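Local coordinates for protein glucokinase (PDB 3VGL) that binds glucose together with an ATP analogue and a sodium ion, and probably catalyses phosphoryl transfer from ATP to D-glucose, yielding glucose 6-phosphate, at residues I62-Y67 against V100-D105; G39-I44 against E86-K91; G136-G141 against G150-F155. One frame throughout, in Å; residues are numbered along the deposited sequence.

Contact 1. Residues I62-Y67 against V100-D105; sequences IGAAGY and VVVEND. With NA (sodium ion), chain C; BGC (beta-D-glucopyranose), chain D.
Ile62 to Ala64 run parallel to Val102 to Asn104 as neighbouring strands of a beta-alpha-beta unit, with helix 88-96 in the connection, in the actin-like ATPase fold of the ROK family. Backbone bonds hold the pair: Ile62 N gives to Val101 O, Glu103 N to Ile62 O and Ala64 N to Glu103 O. Ala64 O then takes two donors, Asp105 N and Gly66 N, from opposite faces of its plane. Gly63 suits this place because Asp105 CA lies 3.8 Å from its CA, where a side chain would be tight.

Apolar contact covers the face turned to helix 88-96. Ile62 CD1 reaches Val100 CG1 at 3.7 Å and, farther off, Val102 CG2; these branched side chains suit a buried strand.

Polar contacts gather at the strand ends, where the glucose lies. With CG anti to the backbone N (chi1 166°), the Asn104 amide projects past its strand. One N-H of this amide braces the protein: ND2 bonds Gly66 O at 2.8 Å, that oxygen lying nearly in the amide plane. ND2 also gives to O4 of the glucose, while OD1 binds sodium at 2.4 Å. Asp105 grips two hydroxyls, one per carboxylate oxygen, and OD2 takes O6, the oxygen a glucokinase phosphorylates, at 2.7 Å. Replaced by alanine, this position would probably leave O4 and O6 without these carboxylate acceptors and the sugar freer to turn. Over one face of that carboxylate, Ala65 CB lies 3.6 Å from Asp105 OD2, and the same methyl touches O6 of the sugar.

Contact 2. Residues G39-I44 against E86-K91; sequences GIVDAI and EPLKDK
The carboxylate of Glu86 is the flat group that meets Val41, and it does so through one oxygen: the methyl CG2 of Val41 lies 4.2 Å from Glu86 OE1, almost straight beyond the CD-OE1 bond and over neither face. One face of this carboxylate is approached on a slant by the chain of Lys91, whose CD comes to 3.6 Å from Glu86 OE1. The ammonium is on the same side, but Lys91 NZ stays 4.6 Å from Glu86 OE1, long for a salt bridge, although the opposite charges probably still attract.

Val41 is the central side chain. Its CG2 meets Glu86, Leu88 and Lys91 together. Lys91 passes it at about a right angle, offering CD at 4.1 Å from Val41 CG2. Lysine suits this margin because its methylenes can cover a valine, while a bend at the last torsion (chi4 66°) turns NZ away from helix 37-52. Deeper in, methyl meets methyl: Ile44 CD1 lies 3.9 Å from Leu88 CD1. Leu88 CG is anti to the backbone N (chi1 -159°), and this swings the isopropyl end toward helix 37-52.

Pro87, at the N-cap of helix 88-96, is the centre of an inverse gamma turn closed by Leu88 N to Glu86 O at 2.8 Å. Helices 37-52 and 88-96 meet beside the sheet, away from the ligand sites: Leu88 also packs on Val102 of strand 100-104, and a salt bridge from Asp42 to Arg95 joins the helices farther along.

Between the two segments the cohesion is mainly dispersive, set by the shapes of valine, isoleucine and leucine; Lys91 turns its ammonium away, and the Glu86 carboxylate abuts only a methyl, so its charge probably adds little to the hold.

Contact 3. Residues G136-G141 against G150-F155; sequences GGIIIG and GVAAEF. With NA (sodium ion), chain C; BGC (beta-D-glucopyranose), chain D.
Gly136 lies against Ala153 and Phe155, its CA only 3.4 Å from Phe155 CD2. A side chain on Gly136 would run into that ring and into Ala153 O, so glycine fits here. Ala153 CB, a single methyl, sits 3.5 Å from Gly136 O and also meets Ile138 CD1 at 3.7 Å. Ile138 reaches on with CG1 to Phe155 CZ.

Gly136 O turns to the sodium ion and binds it at 2.3 Å. The metal's two waters tie this strand to the loop. Water 2 accepts from Gly136 N and donates to Ala153 O and Glu154 OE2; water 1 lies 2.9 Å from Ala152 O. The carboxylate of Glu154, brought round by a bend at chi2 (-61°), takes O2 of glucose on OE1 and O3 on OE2, each at 2.7 Å. Glutamate is long enough to serve the sugar and the hydrated metal at once, and water bonds on OE2 should limit its rotation. Glu154 and His157, both in the glucose pocket, belong to the ExGH sequence of the ROK family.

Asn104 and Asn107 complete the sodium site, and Val151 N bonds Asp252 of a neighbouring subunit. Strand 134-140 runs antiparallel to 125-130 and 143-144, and Phe155 packs on Ile126 and Ile128 of the former and on Leu247 of helix 227-251, while Ala153 rests on Asn107 of helix 105-116.

How the contacts relate
Contacts 1 and 3, with centres 13 Å apart, bring glucose-binding residues together from two separate parts of the chain: contact 1 serves the O4 and O6 end of the sugar, contact 3 the O2 and O3 end. They share the sodium ion and both its waters, and Tyr67 CE1 packs 3.2 Å from Glu154 OE1. Contact 2 packs against contact 1, centres 11 Å apart. Its helix 88-96 leads into strand 100-104, and Leu88 CD2 lies 3.9 Å from Ile62 CG2, so Leu88 lies between helix 37-52 and the sheet. Contacts 2 and 3 are 23 Å apart between centres and do not touch; the side chain of Leu88 is still about 12 Å from the glucose.

Contact 1. Residues I62-Y67 against V100-D105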
loop_
_atom_site.group_PDB
_atom_site.type_symbol
_atom_site.label_atom_id
_atom_site.label_comp_id
_atom_site.label_asym_id
_atom_site.label_seq_id
_atom_site.Cartn_x
_atom_site.Cartn_y
_atom_site.Cartn_z
ATOM N N ILE A 62 -7.839 -37.376 2.986
ATOM C CA ILE A 62 -7.818 -36.242 3.881
ATOM C C ILE A 62 -7.538 -35.006 3.042
ATOM O O ILE A 62 -6.570 -35.000 2.269
ATOM C CB ILE A 62 -6.697 -36.417 4.927
ATOM C CG1 ILE A 62 -7.079 -37.509 5.931
ATOM C CG2 ILE A 62 -6.408 -35.079 5.630
ATOM C CD1 ILE A 62 -5.931 -37.939 6.851
ATOM N N GLY A 63 -8.403 -33.999 3.159
ATOM C CA GLY A 63 -8.106 -32.648 2.622
ATOM C C GLY A 63 -7.663 -31.799 3.802
ATOM O O GLY A 63 -8.481 -31.481 4.666
ATOM N N ALA A 64 -6.374 -31.449 3.847
ATOM C CA ALA A 64 -5.800 -30.802 5.006
ATOM C C ALA A 64 -5.516 -29.338 4.707
ATOM O O ALA A 64 -4.935 -29.043 3.681
ATOM C CB ALA A 64 -4.492 -31.505 5.389
ATOM N N ALA A 65 -5.877 -28.452 5.635
ATOM C CA ALA A 65 -5.638 -27.011 5.470
ATOM C C ALA A 65 -4.166 -26.633 5.737
ATOM O O ALA A 65 -3.836 -25.964 6.719
ATOM C CB ALA A 65 -6.569 -26.230 6.370
ATOM N N GLY A 66 -3.289 -27.050 4.843
ATOM C CA GLY A 66 -1.897 -26.628 4.927
ATOM C C GLY A 66 -1.141 -26.997 3.676
ATOM O O GLY A 66 -1.708 -27.564 2.737
ATOM N N TYR A 67 0.158 -26.671 3.689
ATOM C CA TYR A 67 1.075 -26.982 2.597
ATOM C C TYR A 67 1.352 -28.484 2.672
ATOM O O TYR A 67 1.953 -28.950 3.639
ATOM C CB TYR A 67 2.403 -26.219 2.816
ATOM C CG TYR A 67 2.398 -24.731 2.449
ATOM C CD1 TYR A 67 1.468 -23.853 3.009
ATOM C CD2 TYR A 67 3.346 -24.208 1.566
ATOM C CE1 TYR A 67 1.496 -22.488 2.695
ATOM C CE2 TYR A 67 3.378 -22.830 1.244
ATOM C CZ TYR A 67 2.422 -22.001 1.794
ATOM O OH TYR A 67 2.415 -20.650 1.479
ATOM N N VAL A 100 -4.560 -44.326 3.166
ATOM C CA VAL A 100 -4.849 -42.888 3.293
ATOM C C VAL A 100 -4.035 -42.119 2.258
ATOM O O VAL A 100 -2.881 -42.450 1.983
ATOM C CB VAL A 100 -4.506 -42.374 4.732
ATOM C CG1 VAL A 100 -4.670 -40.829 4.862
ATOM C CG2 VAL A 100 -5.329 -43.125 5.795
ATOM N N VAL A 101 -4.660 -41.110 1.655
ATOM C CA VAL A 101 -3.949 -40.142 0.829
ATOM C C VAL A 101 -4.207 -38.807 1.497
ATOM O O VAL A 101 -5.300 -38.594 1.994
ATOM C CB VAL A 101 -4.441 -40.133 -0.628
ATOM C CG1 VAL A 101 -5.907 -39.745 -0.721
ATOM C CG2 VAL A 101 -3.592 -39.197 -1.488
ATOM N N VAL A 102 -3.195 -37.949 1.544
ATOM C CA VAL A 102 -3.356 -36.613 2.114
ATOM C C VAL A 102 -3.206 -35.594 0.993
ATOM O O VAL A 102 -2.200 -35.585 0.288
ATOM C CB VAL A 102 -2.328 -36.330 3.243
ATOM C CG1 VAL A 102 -2.400 -34.879 3.712
ATOM C CG2 VAL A 102 -2.560 -37.278 4.409
ATOM N N GLU A 103 -4.221 -34.756 0.807
ATOM C CA GLU A 103 -4.158 -33.706 -0.215
ATOM C C GLU A 103 -4.395 -32.376 0.493
ATOM O O GLU A 103 -5.004 -32.325 1.549
ATOM C CB GLU A 103 -5.248 -33.924 -1.284
ATOM C CG GLU A 103 -5.100 -35.226 -2.082
ATOM C CD GLU A 103 -4.256 -35.112 -3.348
ATOM O OE1 GLU A 103 -3.602 -34.069 -3.580
ATOM O OE2 GLU A 103 -4.248 -36.100 -4.120
ATOM N N ASN A 104 -3.944 -31.277 -0.092
ATOM C CA ASN A 104 -4.366 -29.976 0.424
ATOM C C ASN A 104 -5.883 -29.835 0.280
ATOM O O ASN A 104 -6.469 -30.283 -0.715
ATOM C CB ASN A 104 -3.608 -28.869 -0.313
ATOM C CG ASN A 104 -4.211 -27.507 -0.077
ATOM O OD1 ASN A 104 -5.047 -27.054 -0.871
ATOM N ND2 ASN A 104 -3.816 -26.850 1.011
ATOM N N ASP A 105 -6.512 -29.201 1.267
ATOM C CA ASP A 105 -7.977 -29.094 1.301
ATOM C C ASP A 105 -8.585 -28.386 0.116
ATOM O O ASP A 105 -9.642 -28.780 -0.350
ATOM C CB ASP A 105 -8.472 -28.449 2.614
ATOM C CG ASP A 105 -7.994 -27.013 2.807
ATOM O OD1 ASP A 105 -6.913 -26.664 2.321
ATOM O OD2 ASP A 105 -8.698 -26.232 3.479
HETATM NA NA NA C . -4.241 -25.586 -2.524
HETATM C C2 BGC D . -3.481 -22.588 4.036
HETATM C C3 BGC D . -3.911 -23.434 2.840
HETATM C C4 BGC D . -5.375 -23.864 2.954
HETATM C C5 BGC D . -6.208 -22.621 3.217
HETATM C C6 BGC D . -7.695 -22.949 3.383
HETATM C C1 BGC D . -4.451 -21.420 4.176
HETATM O O1 BGC D . -4.165 -20.663 5.320
HETATM O O2 BGC D . -2.177 -22.053 3.739
HETATM O O3 BGC D . -3.104 -24.564 2.724
HETATM O O4 BGC D . -5.788 -24.443 1.730
HETATM O O5 BGC D . -5.765 -21.937 4.379
HETATM O O6 BGC D . -7.901 -23.841 4.465
HETATM O O HOH W 1 -1.956 -25.885 -1.689
HETATM O O HOH W 2 -4.521 -23.926 -0.781
#

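Contact 2. Residues G39-I44 against E86-K91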
loop_
_atom_site.group_PDB
_atom_site.type_symbol
_atom_site.label_atom_id
_atom_site.label_comp_id
_atom_site.label_asym_id
_atom_site.label_seq_id
_atom_site.Cartn_x
_atom_site.Cartn_y
_atom_site.Cartn_z
ATOM N N GLY A 39 -4.327 -34.143 19.190
ATOM C CA GLY A 39 -5.774 -34.040 19.313
ATOM C C GLY A 39 -6.455 -34.115 17.959
ATOM O O GLY A 39 -7.532 -34.701 17.835
ATOM N N ILE A 40 -5.819 -33.532 16.940
ATOM C CA ILE A 40 -6.347 -33.617 15.565
ATOM C C ILE A 40 -6.356 -35.054 15.049
ATOM O O ILE A 40 -7.330 -35.480 14.432
ATOM C CB ILE A 40 -5.597 -32.669 14.572
ATOM C CG1 ILE A 40 -5.926 -31.214 14.908
ATOM C CG2 ILE A 40 -5.970 -32.997 13.098
ATOM C CD1 ILE A 40 -4.962 -30.203 14.284
ATOM N N VAL A 41 -5.294 -35.817 15.306
ATOM C CA VAL A 41 -5.315 -37.225 14.891
ATOM C C VAL A 41 -6.458 -37.984 15.575
ATOM O O VAL A 41 -7.176 -38.740 14.917
ATOM C CB VAL A 41 -3.949 -37.938 15.061
ATOM C CG1 VAL A 41 -4.058 -39.437 14.704
ATOM C CG2 VAL A 41 -2.875 -37.269 14.208
ATOM N N ASP A 42 -6.662 -37.747 16.873
ATOM C CA ASP A 42 -7.796 -38.339 17.597
ATOM C C ASP A 42 -9.133 -37.986 16.942
ATOM O O ASP A 42 -9.977 -38.858 16.755
ATOM C CB ASP A 42 -7.834 -37.881 19.059
ATOM C CG ASP A 42 -6.716 -38.484 19.912
ATOM O OD1 ASP A 42 -6.059 -39.462 19.499
ATOM O OD2 ASP A 42 -6.512 -37.972 21.027
ATOM N N ALA A 43 -9.311 -36.701 16.601
ATOM C CA ALA A 43 -10.536 -36.212 15.979
ATOM C C ALA A 43 -10.751 -36.794 14.586
ATOM O O ALA A 43 -11.884 -37.077 14.203
ATOM C CB ALA A 43 -10.526 -34.688 15.916
ATOM N N ILE A 44 -9.667 -36.957 13.826
ATOM C CA ILE A 44 -9.756 -37.611 12.511
ATOM C C ILE A 44 -10.267 -39.032 12.672
ATOM O O ILE A 44 -11.139 -39.474 11.931
ATOM C CB ILE A 44 -8.415 -37.654 11.769
ATOM C CG1 ILE A 44 -7.967 -36.241 11.384
ATOM C CG2 ILE A 44 -8.497 -38.546 10.523
ATOM C CD1 ILE A 44 -6.504 -36.168 10.970
ATOM N N GLU A 86 4.241 -32.591 9.424
ATOM C CA GLU A 86 3.376 -33.571 10.074
ATOM C C GLU A 86 3.083 -34.797 9.178
ATOM O O GLU A 86 2.415 -34.670 8.148
ATOM C CB GLU A 86 2.063 -32.890 10.504
ATOM C CG GLU A 86 0.976 -33.827 11.077
ATOM C CD GLU A 86 1.247 -34.250 12.524
ATOM O OE1 GLU A 86 0.416 -34.983 13.102
ATOM O OE2 GLU A 86 2.288 -33.833 13.080
ATOM N N PRO A 87 3.563 -36.001 9.577
ATOM C CA PRO A 87 3.315 -37.216 8.798
ATOM C C PRO A 87 1.895 -37.753 8.999
ATOM O O PRO A 87 1.661 -38.809 9.610
ATOM C CB PRO A 87 4.379 -38.190 9.328
ATOM C CG PRO A 87 4.582 -37.783 10.722
ATOM C CD PRO A 87 4.388 -36.274 10.770
ATOM N N LEU A 88 0.945 -37.032 8.430
ATOM C CA LEU A 88 -0.448 -37.313 8.662
ATOM C C LEU A 88 -0.890 -38.653 8.082
ATOM O O LEU A 88 -1.628 -39.390 8.730
ATOM C CB LEU A 88 -1.281 -36.151 8.101
ATOM C CG LEU A 88 -2.688 -36.000 8.664
ATOM C CD1 LEU A 88 -2.711 -35.818 10.191
ATOM C CD2 LEU A 88 -3.331 -34.800 7.999
ATOM N N LYS A 89 -0.442 -38.962 6.865
ATOM C CA LYS A 89 -0.766 -40.245 6.239
ATOM C C LYS A 89 -0.376 -41.410 7.146
ATOM O O LYS A 89 -1.194 -42.284 7.426
ATOM C CB LYS A 89 -0.057 -40.390 4.894
ATOM C CG LYS A 89 -0.152 -41.806 4.295
ATOM C CD LYS A 89 0.476 -41.848 2.921
ATOM C CE LYS A 89 0.515 -43.269 2.386
ATOM N NZ LYS A 89 0.708 -43.253 0.918
ATOM N N ASP A 90 0.867 -41.390 7.614
ATOM C CA ASP A 90 1.388 -42.496 8.424
ATOM C C ASP A 90 0.622 -42.648 9.729
ATOM O O ASP A 90 0.261 -43.759 10.114
ATOM C CB ASP A 90 2.875 -42.303 8.711
ATOM C CG ASP A 90 3.740 -42.472 7.474
ATOM O OD1 ASP A 90 3.242 -42.975 6.441
ATOM O OD2 ASP A 90 4.932 -42.105 7.536
ATOM N N LYS A 91 0.373 -41.525 10.404
ATOM C CA LYS A 91 -0.319 -41.539 11.691
ATOM C C LYS A 91 -1.760 -42.039 11.591
ATOM O O LYS A 91 -2.220 -42.813 12.428
ATOM C CB LYS A 91 -0.270 -40.153 12.343
ATOM C CG LYS A 91 1.066 -39.813 12.967
ATOM C CD LYS A 91 1.000 -38.465 13.669
ATOM C CE LYS A 91 2.136 -38.310 14.678
ATOM N NZ LYS A 91 3.455 -38.271 14.006
#

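Contact 3. Residues G136-G141 against G150-F155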
loop_
_atom_site.group_PDB
_atom_site.type_symbol
_atom_site.label_atom_id
_atom_site.label_comp_id
_atom_site.label_asym_id
_atom_site.label_seq_id
_atom_site.Cartn_x
_atom_site.Cartn_y
_atom_site.Cartn_z
ATOM N N GLY A 136 -6.393 -22.335 -2.447
ATOM C CA GLY A 136 -6.526 -22.404 -3.898
ATOM C C GLY A 136 -6.440 -23.828 -4.429
ATOM O O GLY A 136 -5.925 -24.728 -3.767
ATOM N N GLY A 137 -6.918 -24.017 -5.651
ATOM C CA GLY A 137 -6.780 -25.297 -6.340
ATOM C C GLY A 137 -6.737 -25.033 -7.830
ATOM O O GLY A 137 -7.458 -24.173 -8.342
ATOM N N ILE A 138 -5.886 -25.772 -8.524
ATOM C CA ILE A 138 -5.608 -25.536 -9.945
ATOM C C ILE A 138 -5.949 -26.784 -10.750
ATOM O O ILE A 138 -5.396 -27.860 -10.518
ATOM C CB ILE A 138 -4.108 -25.238 -10.161
ATOM C CG1 ILE A 138 -3.676 -23.967 -9.441
ATOM C CG2 ILE A 138 -3.776 -25.094 -11.675
ATOM C CD1 ILE A 138 -2.197 -23.906 -9.256
ATOM N N ILE A 139 -6.865 -26.636 -11.698
ATOM C CA ILE A 139 -7.090 -27.664 -12.726
ATOM C C ILE A 139 -6.626 -27.047 -14.052
ATOM O O ILE A 139 -7.174 -26.030 -14.501
ATOM C CB ILE A 139 -8.564 -28.060 -12.858
ATOM C CG1 ILE A 139 -9.162 -28.548 -11.531
ATOM C CG2 ILE A 139 -8.730 -29.111 -13.988
ATOM C CD1 ILE A 139 -8.554 -29.803 -10.960
ATOM N N ILE A 140 -5.598 -27.646 -14.644
ATOM C CA ILE A 140 -5.106 -27.233 -15.956
ATOM C C ILE A 140 -5.010 -28.471 -16.825
ATOM O O ILE A 140 -4.442 -29.488 -16.406
ATOM C CB ILE A 140 -3.744 -26.511 -15.868
ATOM C CG1 ILE A 140 -3.930 -25.101 -15.280
ATOM C CG2 ILE A 140 -3.090 -26.414 -17.255
ATOM C CD1 ILE A 140 -2.638 -24.392 -14.945
ATOM N N GLY A 141 -5.569 -28.386 -18.029
ATOM C CA GLY A 141 -5.599 -29.548 -18.931
ATOM C C GLY A 141 -6.216 -30.767 -18.270
ATOM O O GLY A 141 -5.673 -31.887 -18.365
ATOM N N GLY A 150 4.662 -29.947 -4.419
ATOM C CA GLY A 150 3.361 -30.278 -3.869
ATOM C C GLY A 150 2.601 -29.086 -3.335
ATOM O O GLY A 150 1.428 -29.206 -2.970
ATOM N N VAL A 151 3.247 -27.920 -3.342
ATOM C CA VAL A 151 2.687 -26.752 -2.658
ATOM C C VAL A 151 2.258 -25.597 -3.562
ATOM O O VAL A 151 2.170 -24.436 -3.108
ATOM C CB VAL A 151 3.603 -26.269 -1.516
ATOM C CG1 VAL A 151 3.798 -27.391 -0.476
ATOM C CG2 VAL A 151 4.955 -25.770 -2.051
ATOM N N ALA A 152 1.903 -25.919 -4.806
ATOM C CA ALA A 152 1.222 -24.946 -5.668
ATOM C C ALA A 152 -0.128 -24.548 -5.076
ATOM O O ALA A 152 -0.651 -25.213 -4.154
ATOM C CB ALA A 152 1.043 -25.492 -7.095
ATOM N N ALA A 153 -0.683 -23.466 -5.611
ATOM C CA ALA A 153 -2.053 -23.044 -5.295
ATOM C C ALA A 153 -2.208 -22.602 -3.838
ATOM O O ALA A 153 -3.292 -22.695 -3.254
ATOM C CB ALA A 153 -3.071 -24.137 -5.656
ATOM N N GLU A 154 -1.140 -22.055 -3.278
ATOM C CA GLU A 154 -1.224 -21.414 -1.970
ATOM C C GLU A 154 -1.571 -19.933 -2.148
ATOM O O GLU A 154 -0.826 -19.025 -1.736
ATOM C CB GLU A 154 0.071 -21.644 -1.198
ATOM C CG GLU A 154 0.085 -23.046 -0.552
ATOM C CD GLU A 154 -1.055 -23.200 0.429
ATOM O OE1 GLU A 154 -1.295 -22.216 1.179
ATOM O OE2 GLU A 154 -1.681 -24.293 0.428
ATOM N N PHE A 155 -2.730 -19.707 -2.768
ATOM C CA PHE A 155 -3.123 -18.354 -3.153
ATOM C C PHE A 155 -3.317 -17.429 -1.944
ATOM O O PHE A 155 -3.191 -16.191 -2.049
ATOM C CB PHE A 155 -4.478 -18.370 -3.877
ATOM C CG PHE A 155 -4.528 -19.212 -5.129
ATOM C CD1 PHE A 155 -3.380 -19.540 -5.855
ATOM C CD2 PHE A 155 -5.770 -19.607 -5.614
ATOM C CE1 PHE A 155 -3.481 -20.307 -7.043
ATOM C CE2 PHE A 155 -5.885 -20.363 -6.771
ATOM C CZ PHE A 155 -4.747 -20.723 -7.488
HETATM NA NA NA C . -4.241 -25.586 -2.524
HETATM C C2 BGC D . -3.481 -22.588 4.036
HETATM C C3 BGC D . -3.911 -23.434 2.840
HETATM C C4 BGC D . -5.375 -23.864 2.954
HETATM C C5 BGC D . -6.208 -22.621 3.217
HETATM C C6 BGC D . -7.695 -22.949 3.383
HETATM C C1 BGC D . -4.451 -21.420 4.176
HETATM O O1 BGC D . -4.165 -20.663 5.320
HETATM O O2 BGC D . -2.177 -22.053 3.739
HETATM O O3 BGC D . -3.104 -24.564 2.724
HETATM O O4 BGC D . -5.788 -24.443 1.730
HETATM O O5 BGC D . -5.765 -21.937 4.379
HETATM O O6 BGC D . -7.901 -23.841 4.465
HETATM O O HOH W 2 -4.521 -23.926 -0.781
HETATM O O HOH W 1 -1.956 -25.885 -1.689
#